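Local structure of fusolin (Anomala cuprea entomopoxvirus, 4YN1) at residues Ile80-Lys84 / Glu85-Pro89; Pro156-Val160 / Tyr161-Val165. The protein crystallises in vivo into viral spindles that enhance virulence, and probably acts on chitin as a lytic polysaccharide monooxygenase. All coordinates share one frame; numbering follows the deposited sequence.

Interaction 1 of 2, residues Ile80-Lys84 / Glu85-Pro89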
ATOM      1  N   ILE A  80      16.454   4.120  11.153  1.00 19.62           N
ATOM      2  CA  ILE A  80      15.902   3.284  10.072  1.00 21.05           C
ATOM      3  C   ILE A  80      16.621   1.936   9.930  1.00 21.85           C
ATOM      4  O   ILE A  80      15.971   0.938   9.621  1.00 19.18           O
ATOM      5  CB  ILE A  80      15.779   4.079   8.742  1.00 24.95           C
ATOM      6  CG1 ILE A  80      14.690   3.481   7.810  1.00 26.24           C
ATOM      7  CG2 ILE A  80      17.131   4.231   8.042  1.00 27.01           C
ATOM      8  CD1 ILE A  80      13.277   3.649   8.298  1.00 30.32           C
ATOM      9  N   CYS A  81      17.926   1.848  10.283  1.00 20.79           N
ATOM     10  CA  CYS A  81      18.628   0.553  10.245  1.00 21.43           C
ATOM     11  C   CYS A  81      18.032  -0.439  11.227  1.00 21.00           C
ATOM     12  O   CYS A  81      17.891  -1.615  10.906  1.00 19.45           O
ATOM     13  CB  CYS A  81      20.117   0.748  10.494  1.00 24.15           C
ATOM     14  SG  CYS A  81      20.909   1.777   9.250  1.00 29.36           S
ATOM     15  N   TRP A  82      17.629   0.039  12.411  1.00 18.44           N
ATOM     16  CA  TRP A  82      16.948  -0.773  13.415  1.00 17.41           C
ATOM     17  C   TRP A  82      15.580  -1.246  12.847  1.00 17.41           C
ATOM     18  O   TRP A  82      15.225  -2.413  12.971  1.00 17.23           O
ATOM     19  CB  TRP A  82      16.732   0.029  14.721  1.00 17.33           C
ATOM     20  CG  TRP A  82      15.897  -0.693  15.733  1.00 20.26           C
ATOM     21  CD1 TRP A  82      14.598  -0.446  16.053  1.00 22.75           C
ATOM     22  CD2 TRP A  82      16.295  -1.822  16.518  1.00 22.41           C
ATOM     23  NE1 TRP A  82      14.163  -1.342  16.995  1.00 22.79           N
ATOM     24  CE2 TRP A  82      15.179  -2.209  17.290  1.00 26.16           C
ATOM     25  CE3 TRP A  82      17.513  -2.503  16.700  1.00 26.35           C
ATOM     26  CZ2 TRP A  82      15.241  -3.249  18.225  1.00 27.10           C
ATOM     27  CZ3 TRP A  82      17.575  -3.522  17.641  1.00 28.82           C
ATOM     28  CH2 TRP A  82      16.440  -3.908  18.363  1.00 29.32           C
ATOM     29  N   ILE A  83      14.852  -0.354  12.203  1.00 15.91           N
ATOM     30  CA  ILE A  83      13.534  -0.702  11.605  1.00 15.64           C
ATOM     31  C   ILE A  83      13.695  -1.792  10.531  1.00 19.11           C
ATOM     32  O   ILE A  83      13.057  -2.847  10.583  1.00 17.53           O
ATOM     33  CB  ILE A  83      12.872   0.576  11.033  1.00 18.17           C
ATOM     34  CG1 ILE A  83      12.554   1.599  12.169  1.00 19.34           C
ATOM     35  CG2 ILE A  83      11.623   0.261  10.164  1.00 18.59           C
ATOM     36  CD1 ILE A  83      11.707   1.123  13.265  1.00 18.55           C
ATOM     37  N   LYS A  84      14.590  -1.530   9.594  1.00 19.72           N
ATOM     38  CA  LYS A  84      14.867  -2.424   8.463  1.00 20.65           C
ATOM     39  C   LYS A  84      15.293  -3.801   8.869  1.00 28.11           C
ATOM     40  O   LYS A  84      14.957  -4.758   8.185  1.00 27.51           O
ATOM     41  CB  LYS A  84      15.985  -1.844   7.601  1.00 22.58           C
ATOM     42  CG  LYS A  84      15.623  -0.599   6.833  1.00 26.02           C
ATOM     43  CD  LYS A  84      16.759  -0.236   5.883  1.00 33.92           C
ATOM     44  CE  LYS A  84      16.533   1.114   5.285  1.00 42.25           C
ATOM     45  NZ  LYS A  84      17.578   1.475   4.272  1.00 34.67           N
ATOM     46  N   GLU A  85      16.096  -3.919   9.925  1.00 25.04           N
ATOM     47  CA  GLU A  85      16.672  -5.202  10.281  1.00 26.87           C
ATOM     48  C   GLU A  85      15.929  -5.950  11.367  1.00 30.27           C
ATOM     49  O   GLU A  85      15.975  -7.173  11.377  1.00 31.46           O
ATOM     50  CB  GLU A  85      18.161  -4.998  10.651  1.00 28.56           C
ATOM     51  CG  GLU A  85      18.984  -4.231   9.608  1.00 38.83           C
ATOM     52  CD  GLU A  85      19.361  -4.931   8.315  1.00 67.12           C
ATOM     53  OE1 GLU A  85      19.975  -4.266   7.447  1.00 62.26           O
ATOM     54  OE2 GLU A  85      19.014  -6.121   8.146  1.00 67.86           O
ATOM     55  N   GLN A  86      15.247  -5.257  12.271  1.00 24.65           N
ATOM     56  CA  GLN A  86      14.557  -5.917  13.378  1.00 24.36           C
ATOM     57  C   GLN A  86      13.056  -5.679  13.490  1.00 26.23           C
ATOM     58  O   GLN A  86      12.380  -6.497  14.109  1.00 29.01           O
ATOM     59  CB  GLN A  86      15.177  -5.437  14.696  1.00 26.96           C
ATOM     60  CG  GLN A  86      16.692  -5.641  14.808  1.00 48.70           C
ATOM     61  CD  GLN A  86      17.101  -7.096  14.834  1.00 61.08           C
ATOM     62  OE1 GLN A  86      16.394  -7.953  15.375  1.00 48.17           O
ATOM     63  NE2 GLN A  86      18.267  -7.408  14.274  1.00 61.31           N
ATOM     64  N   VAL A  87      12.531  -4.559  13.002  1.00 18.52           N
ATOM     65  CA  VAL A  87      11.118  -4.238  13.244  1.00 16.61           C
ATOM     66  C   VAL A  87      10.235  -4.642  12.098  1.00 17.92           C
ATOM     67  O   VAL A  87       9.304  -5.428  12.318  1.00 16.39           O
ATOM     68  CB  VAL A  87      10.980  -2.768  13.642  1.00 20.12           C
ATOM     69  CG1 VAL A  87       9.561  -2.444  14.098  1.00 19.11           C
ATOM     70  CG2 VAL A  87      11.989  -2.443  14.755  1.00 19.96           C
ATOM     71  N   VAL A  88      10.529  -4.156  10.878  1.00 14.03           N
ATOM     72  CA  VAL A  88       9.798  -4.575   9.679  1.00 12.81           C
ATOM     73  C   VAL A  88      10.824  -5.087   8.669  1.00 16.40           C
ATOM     74  O   VAL A  88      11.059  -4.442   7.658  1.00 16.48           O
ATOM     75  CB  VAL A  88       8.888  -3.471   9.094  1.00 13.86           C
ATOM     76  CG1 VAL A  88       8.023  -4.033   7.973  1.00 12.74           C
ATOM     77  CG2 VAL A  88       8.012  -2.866  10.185  1.00 14.30           C
ATOM     78  N   PRO A  89      11.528  -6.181   8.970  1.00 16.49           N
ATOM     79  CA  PRO A  89      12.534  -6.676   8.017  1.00 17.47           C
ATOM     80  C   PRO A  89      11.929  -7.392   6.821  1.00 21.34           C
ATOM     81  O   PRO A  89      12.588  -7.539   5.792  1.00 24.26           O
ATOM     82  CB  PRO A  89      13.364  -7.634   8.871  1.00 19.69           C
ATOM     83  CG  PRO A  89      12.397  -8.221   9.803  1.00 24.24           C
ATOM     84  CD  PRO A  89      11.422  -7.085  10.136  1.00 20.88           C
TER

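Interaction 2 of 2, residues Pro156-Val160 / Tyr161-Val165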
ATOM      1  N   PRO A 156      13.295   2.859  -9.419  1.00 12.30           N
ATOM      2  CA  PRO A 156      12.728   2.692 -10.781  1.00 13.88           C
ATOM      3  C   PRO A 156      12.674   1.280 -11.327  1.00 15.97           C
ATOM      4  O   PRO A 156      11.815   0.976 -12.148  1.00 17.57           O
ATOM      5  CB  PRO A 156      13.652   3.567 -11.657  1.00 15.93           C
ATOM      6  CG  PRO A 156      14.226   4.537 -10.732  1.00 19.28           C
ATOM      7  CD  PRO A 156      14.358   3.889  -9.409  1.00 14.13           C
ATOM      8  N   GLU A 157      13.559   0.400 -10.845  1.00 11.86           N
ATOM      9  CA  GLU A 157      13.608  -0.977 -11.307  1.00 13.01           C
ATOM     10  C   GLU A 157      12.525  -1.876 -10.728  1.00 15.89           C
ATOM     11  O   GLU A 157      12.380  -3.023 -11.181  1.00 13.93           O
ATOM     12  CB  GLU A 157      14.965  -1.596 -10.962  1.00 14.96           C
ATOM     13  CG  GLU A 157      16.120  -0.836 -11.599  1.00 25.81           C
ATOM     14  CD  GLU A 157      16.569   0.426 -10.882  1.00 31.99           C
ATOM     15  OE1 GLU A 157      16.195   0.621  -9.699  1.00 24.26           O
ATOM     16  OE2 GLU A 157      17.235   1.257 -11.532  1.00 33.97           O
ATOM     17  N   PHE A 158      11.824  -1.430  -9.673  1.00 10.27           N
ATOM     18  CA  PHE A 158      10.805  -2.270  -9.034  1.00  8.59           C
ATOM     19  C   PHE A 158       9.753  -2.713 -10.063  1.00 10.09           C
ATOM     20  O   PHE A 158       9.302  -1.921 -10.899  1.00 10.42           O
ATOM     21  CB  PHE A 158      10.157  -1.510  -7.884  1.00  9.71           C
ATOM     22  CG  PHE A 158       8.967  -2.187  -7.267  1.00  9.21           C
ATOM     23  CD1 PHE A 158       9.131  -3.206  -6.338  1.00 11.04           C
ATOM     24  CD2 PHE A 158       7.673  -1.850  -7.659  1.00 11.46           C
ATOM     25  CE1 PHE A 158       8.018  -3.815  -5.749  1.00 12.33           C
ATOM     26  CE2 PHE A 158       6.568  -2.452  -7.060  1.00 13.76           C
ATOM     27  CZ  PHE A 158       6.746  -3.480  -6.171  1.00 12.68           C
ATOM     28  N   ASN A 159       9.373  -3.968  -9.988  1.00  7.37           N
ATOM     29  CA  ASN A 159       8.370  -4.550 -10.870  1.00  8.49           C
ATOM     30  C   ASN A 159       7.323  -5.194 -10.002  1.00 10.72           C
ATOM     31  O   ASN A 159       7.624  -6.192  -9.341  1.00  9.18           O
ATOM     32  CB  ASN A 159       9.044  -5.552 -11.812  1.00  9.63           C
ATOM     33  CG  ASN A 159       8.120  -6.155 -12.843  1.00 13.81           C
ATOM     34  OD1 ASN A 159       6.939  -6.355 -12.616  1.00 13.11           O
ATOM     35  ND2 ASN A 159       8.646  -6.468 -14.012  1.00 10.31           N
ATOM     36  N   VAL A 160       6.086  -4.637 -10.001  1.00  9.03           N
ATOM     37  CA  VAL A 160       4.992  -5.145  -9.125  1.00  9.22           C
ATOM     38  C   VAL A 160       4.586  -6.576  -9.451  1.00 12.21           C
ATOM     39  O   VAL A 160       4.132  -7.310  -8.568  1.00 11.24           O
ATOM     40  CB  VAL A 160       3.785  -4.164  -9.104  1.00 11.53           C
ATOM     41  CG1 VAL A 160       3.008  -4.254 -10.391  1.00 10.97           C
ATOM     42  CG2 VAL A 160       2.880  -4.409  -7.902  1.00 11.41           C
ATOM     43  N   TYR A 161       4.799  -7.008 -10.690  1.00 11.29           N
ATOM     44  CA  TYR A 161       4.474  -8.363 -11.103  1.00 11.36           C
ATOM     45  C   TYR A 161       5.451  -9.405 -10.592  1.00 14.80           C
ATOM     46  O   TYR A 161       5.140 -10.607 -10.639  1.00 13.54           O
ATOM     47  CB  TYR A 161       4.390  -8.472 -12.644  1.00 13.33           C
ATOM     48  CG  TYR A 161       3.439  -7.470 -13.250  1.00 15.59           C
ATOM     49  CD1 TYR A 161       2.066  -7.637 -13.158  1.00 16.54           C
ATOM     50  CD2 TYR A 161       3.913  -6.334 -13.897  1.00 17.41           C
ATOM     51  CE1 TYR A 161       1.189  -6.664 -13.651  1.00 18.79           C
ATOM     52  CE2 TYR A 161       3.059  -5.333 -14.311  1.00 19.48           C
ATOM     53  CZ  TYR A 161       1.697  -5.482 -14.159  1.00 24.79           C
ATOM     54  OH  TYR A 161       0.876  -4.527 -14.698  1.00 30.30           O
ATOM     55  N   ARG A 162       6.647  -8.975 -10.156  1.00 10.54           N
ATOM     56  CA  ARG A 162       7.707  -9.889  -9.766  1.00 10.05           C
ATOM     57  C   ARG A 162       8.260  -9.736  -8.389  1.00 14.11           C
ATOM     58  O   ARG A 162       8.775 -10.710  -7.855  1.00 14.05           O
ATOM     59  CB  ARG A 162       8.912  -9.695 -10.720  1.00 10.36           C
ATOM     60  CG  ARG A 162       8.626  -9.978 -12.194  1.00 10.68           C
ATOM     61  CD  ARG A 162       9.879  -9.812 -13.020  1.00 11.10           C
ATOM     62  NE  ARG A 162       9.727 -10.422 -14.344  1.00 12.03           N
ATOM     63  CZ  ARG A 162      10.716 -10.592 -15.209  1.00 17.23           C
ATOM     64  NH1 ARG A 162      11.936 -10.153 -14.928  1.00 13.05           N
ATOM     65  NH2 ARG A 162      10.498 -11.214 -16.362  1.00 10.87           N
ATOM     66  N   ASP A 163       8.325  -8.524  -7.884  1.00 11.12           N
ATOM     67  CA  ASP A 163       9.081  -8.219  -6.701  1.00 11.04           C
ATOM     68  C   ASP A 163       8.258  -7.942  -5.470  1.00 16.07           C
ATOM     69  O   ASP A 163       7.224  -7.273  -5.549  1.00 14.24           O
ATOM     70  CB  ASP A 163       9.900  -6.962  -6.969  1.00 11.87           C
ATOM     71  CG  ASP A 163      10.878  -7.017  -8.126  1.00 16.99           C
ATOM     72  OD1 ASP A 163      11.462  -8.109  -8.366  1.00 16.35           O
ATOM     73  OD2 ASP A 163      11.148  -5.946  -8.723  1.00 16.76           O
ATOM     74  N   LYS A 164       8.803  -8.342  -4.315  1.00 13.75           N
ATOM     75  CA  LYS A 164       8.269  -7.935  -3.021  1.00 13.87           C
ATOM     76  C   LYS A 164       8.733  -6.503  -2.780  1.00 18.02           C
ATOM     77  O   LYS A 164       9.850  -6.136  -3.170  1.00 17.10           O
ATOM     78  CB  LYS A 164       8.886  -8.776  -1.887  1.00 16.92           C
ATOM     79  CG  LYS A 164       8.453 -10.225  -1.885  1.00 29.00           C
ATOM     80  CD  LYS A 164       7.015 -10.346  -1.498  1.00 33.85           C
ATOM     81  CE  LYS A 164       6.647 -11.656  -0.852  1.00 39.64           C
ATOM     82  NZ  LYS A 164       5.444 -12.258  -1.458  1.00 45.79           N
ATOM     83  N   VAL A 165       7.925  -5.729  -2.065  1.00 12.39           N
ATOM     84  CA  VAL A 165       8.337  -4.414  -1.577  1.00 12.31           C
ATOM     85  C   VAL A 165       9.335  -4.709  -0.428  1.00 15.48           C
ATOM     86  O   VAL A 165       8.983  -5.415   0.507  1.00 15.65           O
ATOM     87  CB  VAL A 165       7.110  -3.625  -1.070  1.00 15.08           C
ATOM     88  CG1 VAL A 165       7.528  -2.380  -0.322  1.00 15.86           C
ATOM     89  CG2 VAL A 165       6.185  -3.271  -2.223  1.00 15.84           C
TER
HETATM   90  O   HOH W   1      14.097  -5.127  -9.125  1.00 40.04           O
HETATM   91  O   HOH W   2       4.621  -6.840  -5.898  1.00 17.18           O

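Interaction 1 of 2, residues Ile80-Lys84 / Glu85-Pro89
With CG anti to the amide nitrogen (chi1 173°), Trp82 lays its indole along the helix toward the next turn, while Gln86, whose CG sits beside its own N (chi1 -56°), lays CB and CG over one face of that ring. The result is a CH-pi contact: Gln86 CG stands 3.9 Å from the centroid of the six-membered ring of Trp82, and the two side chains lie roughly perpendicular. Glutamine suits this place because its methylenes cover the aromatic face while the bend at chi2 turns the amide away from it. Val87 meets the pyrrole side of the same indole obliquely, its CG2 lying 3.3 Å from Trp82 NE1. That nitrogen finds its acceptor in Ala73 O, so the valine methyl merely packs beside it. The same methyl lies 3.9 Å from Ile83 CD1, and Ile83 itself is buried against Trp167 and strand residues Arg214 and Tyr226.

Beneath these side chains the helix widens as it ends. Gln86 N still gives an ordinary helical bond to Trp82 O, but Ile83 O takes two donors, Val87 N at 3.0 Å and Val88 N at 2.9 Å, which approach from opposite faces of its carbonyl plane. The second bond spans five residues and marks a pi-type turn; Val88 then leaves helical geometry. Pro89, which has no N-H to offer, follows with its CA 3.1 Å from Lys84 O in a CA-H...O contact.

Within residues 80-89, the paired bonds to Ile83 O and the packing of Gln86 and Val87 hydrocarbon against indole secure the helix end; the oppositely charged neighbours Lys84 and Glu85, with NZ and OE1 7.0 Å apart, form no salt bridge.

Interaction 2 of 2, residues Pro156-Val160 / Tyr161-Val165
Asn159 and Tyr161 set their side chains roughly perpendicular, amide and ring planes 85° apart, in an Asx turn: Asn159 OD1 accepts Tyr161 N at 3.0 Å and also lies beside the rim of the phenol ring. Asparagine fits because its short amide can imitate a peptide carbonyl. A type I beta turn is superimposed on it, with Val160 and Tyr161 at its corners and Arg162 N bonded to Asn159 O from above the carbonyl plane. Asp163 N meets the same oxygen at 2.8 Å, almost straight on to the carbonyl, so one carbonyl closes both a four- and a five-residue turn.

The Tyr161 ring has a second neighbour, over its face. Val160 places CG1 between its backbone N and carbonyl carbon (chi1 75°), and this methyl stands over the ring centre, 4.0 Å from the centroid, in a CH-pi contact. Arg162 runs extended past the amide of Asn159, its CD 3.7 Å from ND2, with guanidinium and amide planes nearly parallel.

Asp163 points back across the turn and receives Asn159 N on OD2 at 2.9 Å, on the anti side and out of the carboxylate plane. Aspartate thus pairs with a main-chain N-H on the partner segment while its own N-H is used by Asn159 O. The side chains of Asp163 and Phe158 run past each other in opposite senses, with Asp163 CB near Phe158 CE1 and ring and carboxylate planes 53° apart. Phe158 CZ also touches Val165 CG2, and both of these buried residues pack on Val210 of strand 209-217.

Water joins the two limbs as well: one molecule donates to Val160 O at 2.8 Å and to Asp163 O at 2.7 Å.

In the fold
Both interactions are local, their centres 20 Å apart and their nearest atoms about 7 Å apart without touching. Each rests apolar residues on strand 209-217: Ile83 and Val88 form the buried side of interaction 1, Phe158 and Val165, with Val160 also buried, that of interaction 2. Glu85 and Gln86, like Tyr161 and Arg162, lie on the exposed sides. Interaction 1 covers the short helix 80-87, whose Ile80 touches a bound N-acetylglucosamine, and the two residues that leave it; interaction 2 lies between strands 147-154 and 170-176. The helix supplies its own backbone bonds, widened at its end, and leaves side chains mainly to hydrocarbon and aromatic contacts, whereas the loop recruits an amide, a carboxylate and waters.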